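Local coordinates for protein alpha-L-rhamnosidase (Streptomyces avermitilis, PDB 3W5M) that hydrolyses terminal non-reducing alpha-L-rhamnose residues from alpha-L-rhamnosides, including citrus flavonoids and gum arabic, and binds L-rhamnose through a calcium-dependent carbohydrate-binding module, at residues 300-304 with 427-431; 125-129 with 422-426. All coordinates share one frame; numbering follows the deposited sequence.

Contact 1. Residues 300-304 with 427-431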
loop_
_atom_site.group_PDB
_atom_site.type_symbol
_atom_site.label_atom_id
_atom_site.label_comp_id
_atom_site.label_asym_id
_atom_site.label_seq_id
_atom_site.Cartn_x
_atom_site.Cartn_y
_atom_site.Cartn_z
ATOM N N SER A 300 -18.241 -1.054 12.587
ATOM C CA SER A 300 -16.861 -0.735 12.319
ATOM C C SER A 300 -16.425 0.524 13.057
ATOM O O SER A 300 -15.682 1.308 12.507
ATOM C CB SER A 300 -16.680 -0.540 10.811
ATOM O OG SER A 300 -16.922 -1.755 10.112
ATOM N N ALA A 301 -16.861 0.716 14.303
ATOM C CA ALA A 301 -16.530 1.965 14.988
ATOM C C ALA A 301 -15.038 1.981 15.333
ATOM O O ALA A 301 -14.421 0.910 15.426
ATOM C CB ALA A 301 -17.370 2.117 16.248
ATOM N N ALA A 302 -14.461 3.185 15.449
ATOM C CA ALA A 302 -13.119 3.399 16.024
ATOM C C ALA A 302 -13.362 3.921 17.397
ATOM O O ALA A 302 -13.586 5.128 17.574
ATOM C CB ALA A 302 -12.316 4.410 15.244
ATOM N N ASN A 303 -13.391 3.022 18.369
ATOM C CA ASN A 303 -13.705 3.431 19.759
ATOM C C ASN A 303 -12.583 4.131 20.480
ATOM O O ASN A 303 -11.431 4.028 20.098
ATOM C CB ASN A 303 -14.158 2.213 20.575
ATOM C CG ASN A 303 -15.509 1.673 20.127
ATOM O OD1 ASN A 303 -16.526 2.329 20.252
ATOM N ND2 ASN A 303 -15.517 0.468 19.590
ATOM N N GLN A 304 -12.920 4.863 21.544
ATOM C CA GLN A 304 -11.944 5.493 22.402
ATOM C C GLN A 304 -11.610 4.649 23.636
ATOM O O GLN A 304 -12.507 4.147 24.296
ATOM C CB GLN A 304 -12.492 6.845 22.856
ATOM C CG GLN A 304 -12.718 7.805 21.680
ATOM C CD GLN A 304 -13.299 9.142 22.123
ATOM O OE1 GLN A 304 -13.918 9.260 23.204
ATOM N NE2 GLN A 304 -13.154 10.148 21.269
ATOM N N PRO A 427 -16.647 9.997 18.695
ATOM C CA PRO A 427 -17.254 10.518 17.470
ATOM C C PRO A 427 -17.079 9.654 16.207
ATOM O O PRO A 427 -17.787 9.863 15.210
ATOM C CB PRO A 427 -16.523 11.836 17.271
ATOM C CG PRO A 427 -15.187 11.648 17.882
ATOM C CD PRO A 427 -15.344 10.619 18.979
ATOM N N ILE A 428 -16.133 8.716 16.221
ATOM C CA ILE A 428 -15.910 7.955 14.979
ATOM C C ILE A 428 -16.842 6.753 14.897
ATOM O O ILE A 428 -16.520 5.651 15.382
ATOM C CB ILE A 428 -14.429 7.541 14.800
ATOM C CG1 ILE A 428 -13.535 8.712 15.161
ATOM C CG2 ILE A 428 -14.222 7.096 13.352
ATOM C CD1 ILE A 428 -12.029 8.495 15.067
ATOM N N VAL A 429 -17.996 6.981 14.263
ATOM C CA VAL A 429 -19.111 6.044 14.209
ATOM C C VAL A 429 -18.766 4.833 13.356
ATOM O O VAL A 429 -19.107 3.685 13.686
ATOM C CB VAL A 429 -20.352 6.775 13.629
ATOM C CG1 VAL A 429 -21.529 5.838 13.490
ATOM C CG2 VAL A 429 -20.709 7.962 14.536
ATOM N N SER A 430 -18.056 5.075 12.268
ATOM C CA SER A 430 -17.686 3.990 11.381
ATOM C C SER A 430 -16.338 4.317 10.749
ATOM O O SER A 430 -16.061 5.468 10.417
ATOM C CB SER A 430 -18.759 3.846 10.312
ATOM O OG SER A 430 -18.504 2.697 9.549
ATOM N N ALA A 431 -15.468 3.322 10.596
ATOM C CA ALA A 431 -14.168 3.594 9.988
ATOM C C ALA A 431 -13.740 2.353 9.223
ATOM O O ALA A 431 -13.461 1.310 9.833
ATOM C CB ALA A 431 -13.147 3.928 11.047
HETATM O O HOH W 1 -19.911 1.047 12.435
HETATM O O HOH W 2 -14.690 7.462 18.329
#
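In Ile-428, CG2 stands anti to the backbone N while CG1 sits beside it (chi1 -43°), which sets the CG2 methyl against Ala-302. Ala-302 CB meets Ile-428 CG2 at 3.8 Å, and CD1 of the same isoleucine, at the end of its extended other branch, lies little farther from Ala-302 CB. At the other end Gln-304 has CG beside its own backbone N and runs out straight (chi2 178°), crossing the Pro-427 ring at about a right angle, with Gln-304 NE2 3.2 Å from Pro-427 CD. The amide's polar atoms are used elsewhere: OE1 bonds to Thr-445 and NE2 to the hydroxyl of Tyr-375.

Backbone bonds carry the middle. Ala-302 N donates to Ile-428 O at 3.2 Å. Ala-431 N donates to Ser-300 O at 2.8 Å, the more bent of the two (139° at the hydrogen). The two segments run roughly antiparallel, yet two direct hydrogen bonds are all that pair them. Strand 428-432 lies at the margin of a large mixed sheet, where Val-429 and Ser-430 both face Thr-438 in a classic beta bulge; its other flank meets the approach to strand 303-311 of a separate antiparallel sheet. Near the bulge, Ala-301 CA comes 3.4 Å from Val-429 O in a CA-H...O contact. A water accepts from Ser-300 N and donates to that same Val-429 O at 3.0 Å. A second water accepts from Ile-428 N and donates to Ala-302 O at 2.7 Å, bridging backbone groups that do not bond directly.

Contact 2. Residues 125-129 with 422-426; sequences APAPL and RAASG
This is plain apolar packing, with no hydrogen bond across it: a short helical turn lies against a strand in the interior of an antiparallel sheet. Leu-129 does most of the work. Its CG lies beside the backbone N (chi1 -60°), and from there the two methyls divide the strand between them. CD1 rests on the backbone, with Leu-129 CD1 3.6 Å from Ala-424 CA, while Leu-129 CD2 reaches Ser-425 CB at 4.0 Å. The Ala-423 methyl is the meeting point on the strand: Ala-423 CB touches Leu-129 CD1 and, also at 3.9 Å, Pro-126 CD, with Ala-125 CB slightly farther off.

Pro-126 is the N-cap of helix 127-130, and Pro-126 O accepts from Leu-129 N at 2.9 Å, a bond that closes the turn from which the leucine reaches the strand. The chain has just left strand 123-124 at the sheet's outer border, and strand 459-463 lies between that strand and 422-424; Leu-459 from it touches both Pro-126 and Leu-129. Cutting Leu-129 back to an alanine would probably open a gap over the Ala-423 to Ser-425 backbone and leave the helical turn held to this strand chiefly by Ala-125 and Pro-126.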
loop_
_atom_site.group_PDB
_atom_site.type_symbol
_atom_site.label_atom_id
_atom_site.label_comp_id
_atom_site.label_asym_id
_atom_site.label_seq_id
_atom_site.Cartn_x
_atom_site.Cartn_y
_atom_site.Cartn_z
ATOM N N ALA A 125 -12.480 -2.643 23.197
ATOM C CA ALA A 125 -13.718 -2.069 23.737
ATOM C C ALA A 125 -14.732 -3.212 23.951
ATOM O O ALA A 125 -14.674 -4.219 23.234
ATOM C CB ALA A 125 -14.283 -1.033 22.782
ATOM N N PRO A 126 -15.646 -3.072 24.940
ATOM C CA PRO A 126 -16.607 -4.146 25.228
ATOM C C PRO A 126 -17.686 -4.293 24.145
ATOM O O PRO A 126 -17.796 -3.423 23.264
ATOM C CB PRO A 126 -17.207 -3.699 26.567
ATOM C CG PRO A 126 -17.167 -2.209 26.479
ATOM C CD PRO A 126 -15.845 -1.916 25.839
ATOM N N ALA A 127 -18.468 -5.373 24.220
ATOM C CA ALA A 127 -19.434 -5.755 23.176
ATOM C C ALA A 127 -20.447 -4.668 22.753
ATOM O O ALA A 127 -20.729 -4.538 21.562
ATOM C CB ALA A 127 -20.154 -7.055 23.546
ATOM N N PRO A 128 -20.979 -3.886 23.714
ATOM C CA PRO A 128 -21.896 -2.807 23.337
ATOM C C PRO A 128 -21.275 -1.763 22.374
ATOM O O PRO A 128 -22.006 -1.054 21.673
ATOM C CB PRO A 128 -22.232 -2.144 24.686
ATOM C CG PRO A 128 -21.996 -3.189 25.718
ATOM C CD PRO A 128 -20.933 -4.107 25.179
ATOM N N LEU A 129 -19.943 -1.673 22.347
ATOM C CA LEU A 129 -19.234 -0.676 21.532
ATOM C C LEU A 129 -18.640 -1.261 20.231
ATOM O O LEU A 129 -18.389 -0.529 19.276
ATOM C CB LEU A 129 -18.152 0.038 22.367
ATOM C CG LEU A 129 -18.607 0.807 23.622
ATOM C CD1 LEU A 129 -17.404 1.484 24.298
ATOM C CD2 LEU A 129 -19.693 1.831 23.300
ATOM N N ARG A 422 -10.697 2.185 30.313
ATOM C CA ARG A 422 -12.115 2.420 30.098
ATOM C C ARG A 422 -12.347 2.856 28.642
ATOM O O ARG A 422 -11.439 3.368 28.026
ATOM C CB ARG A 422 -12.612 3.462 31.108
ATOM C CG ARG A 422 -12.547 2.869 32.518
ATOM C CD ARG A 422 -12.969 3.813 33.615
ATOM N NE ARG A 422 -14.405 4.075 33.649
ATOM C CZ ARG A 422 -15.350 3.193 33.973
ATOM N NH1 ARG A 422 -15.049 1.932 34.270
ATOM N NH2 ARG A 422 -16.615 3.585 33.991
ATOM N N ALA A 423 -13.548 2.613 28.148
ATOM C CA ALA A 423 -13.904 2.779 26.739
ATOM C C ALA A 423 -15.218 3.504 26.538
ATOM O O ALA A 423 -16.132 3.428 27.382
ATOM C CB ALA A 423 -13.916 1.419 26.039
ATOM N N ALA A 424 -15.316 4.212 25.408
ATOM C CA ALA A 424 -16.542 4.911 24.990
ATOM C C ALA A 424 -16.569 4.945 23.476
ATOM O O ALA A 424 -15.506 4.846 22.837
ATOM C CB ALA A 424 -16.576 6.317 25.534
ATOM N N SER A 425 -17.759 5.143 22.908
ATOM C CA SER A 425 -17.912 5.193 21.442
ATOM C C SER A 425 -17.223 6.416 20.827
ATOM O O SER A 425 -16.528 6.289 19.819
ATOM C CB SER A 425 -19.394 5.101 21.050
ATOM O OG SER A 425 -20.153 6.010 21.822
ATOM N N GLY A 426 -17.378 7.594 21.436
ATOM C CA GLY A 426 -16.762 8.804 20.861
ATOM C C GLY A 426 -17.346 9.155 19.486
ATOM O O GLY A 426 -18.388 8.655 19.137
#

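How the contacts relate
Contacts 1 and 2 lie side by side, their centres about 10 Å apart, and Asn-303 and Gln-304 tie them together. Gln-304 N lies 2.9 Å from Ala-424 O, a probable hydrogen bond that pairs strand 303-311 with its sheet neighbour 422-424. Next along, Asn-303 ND2 reaches Leu-129 O at 3.1 Å, again a probable hydrogen bond, so the helical turn of contact 2 is linked to contact 1 as well. Asn-303 OD1 also packs against Ser-425 CA, 3.4 Å away. From Ser-425 the chain passes through Gly-426 into 427-431, leaving one sheet for another. Both contacts lie away from the annotated catalytic, rhamnose-binding and calcium sites.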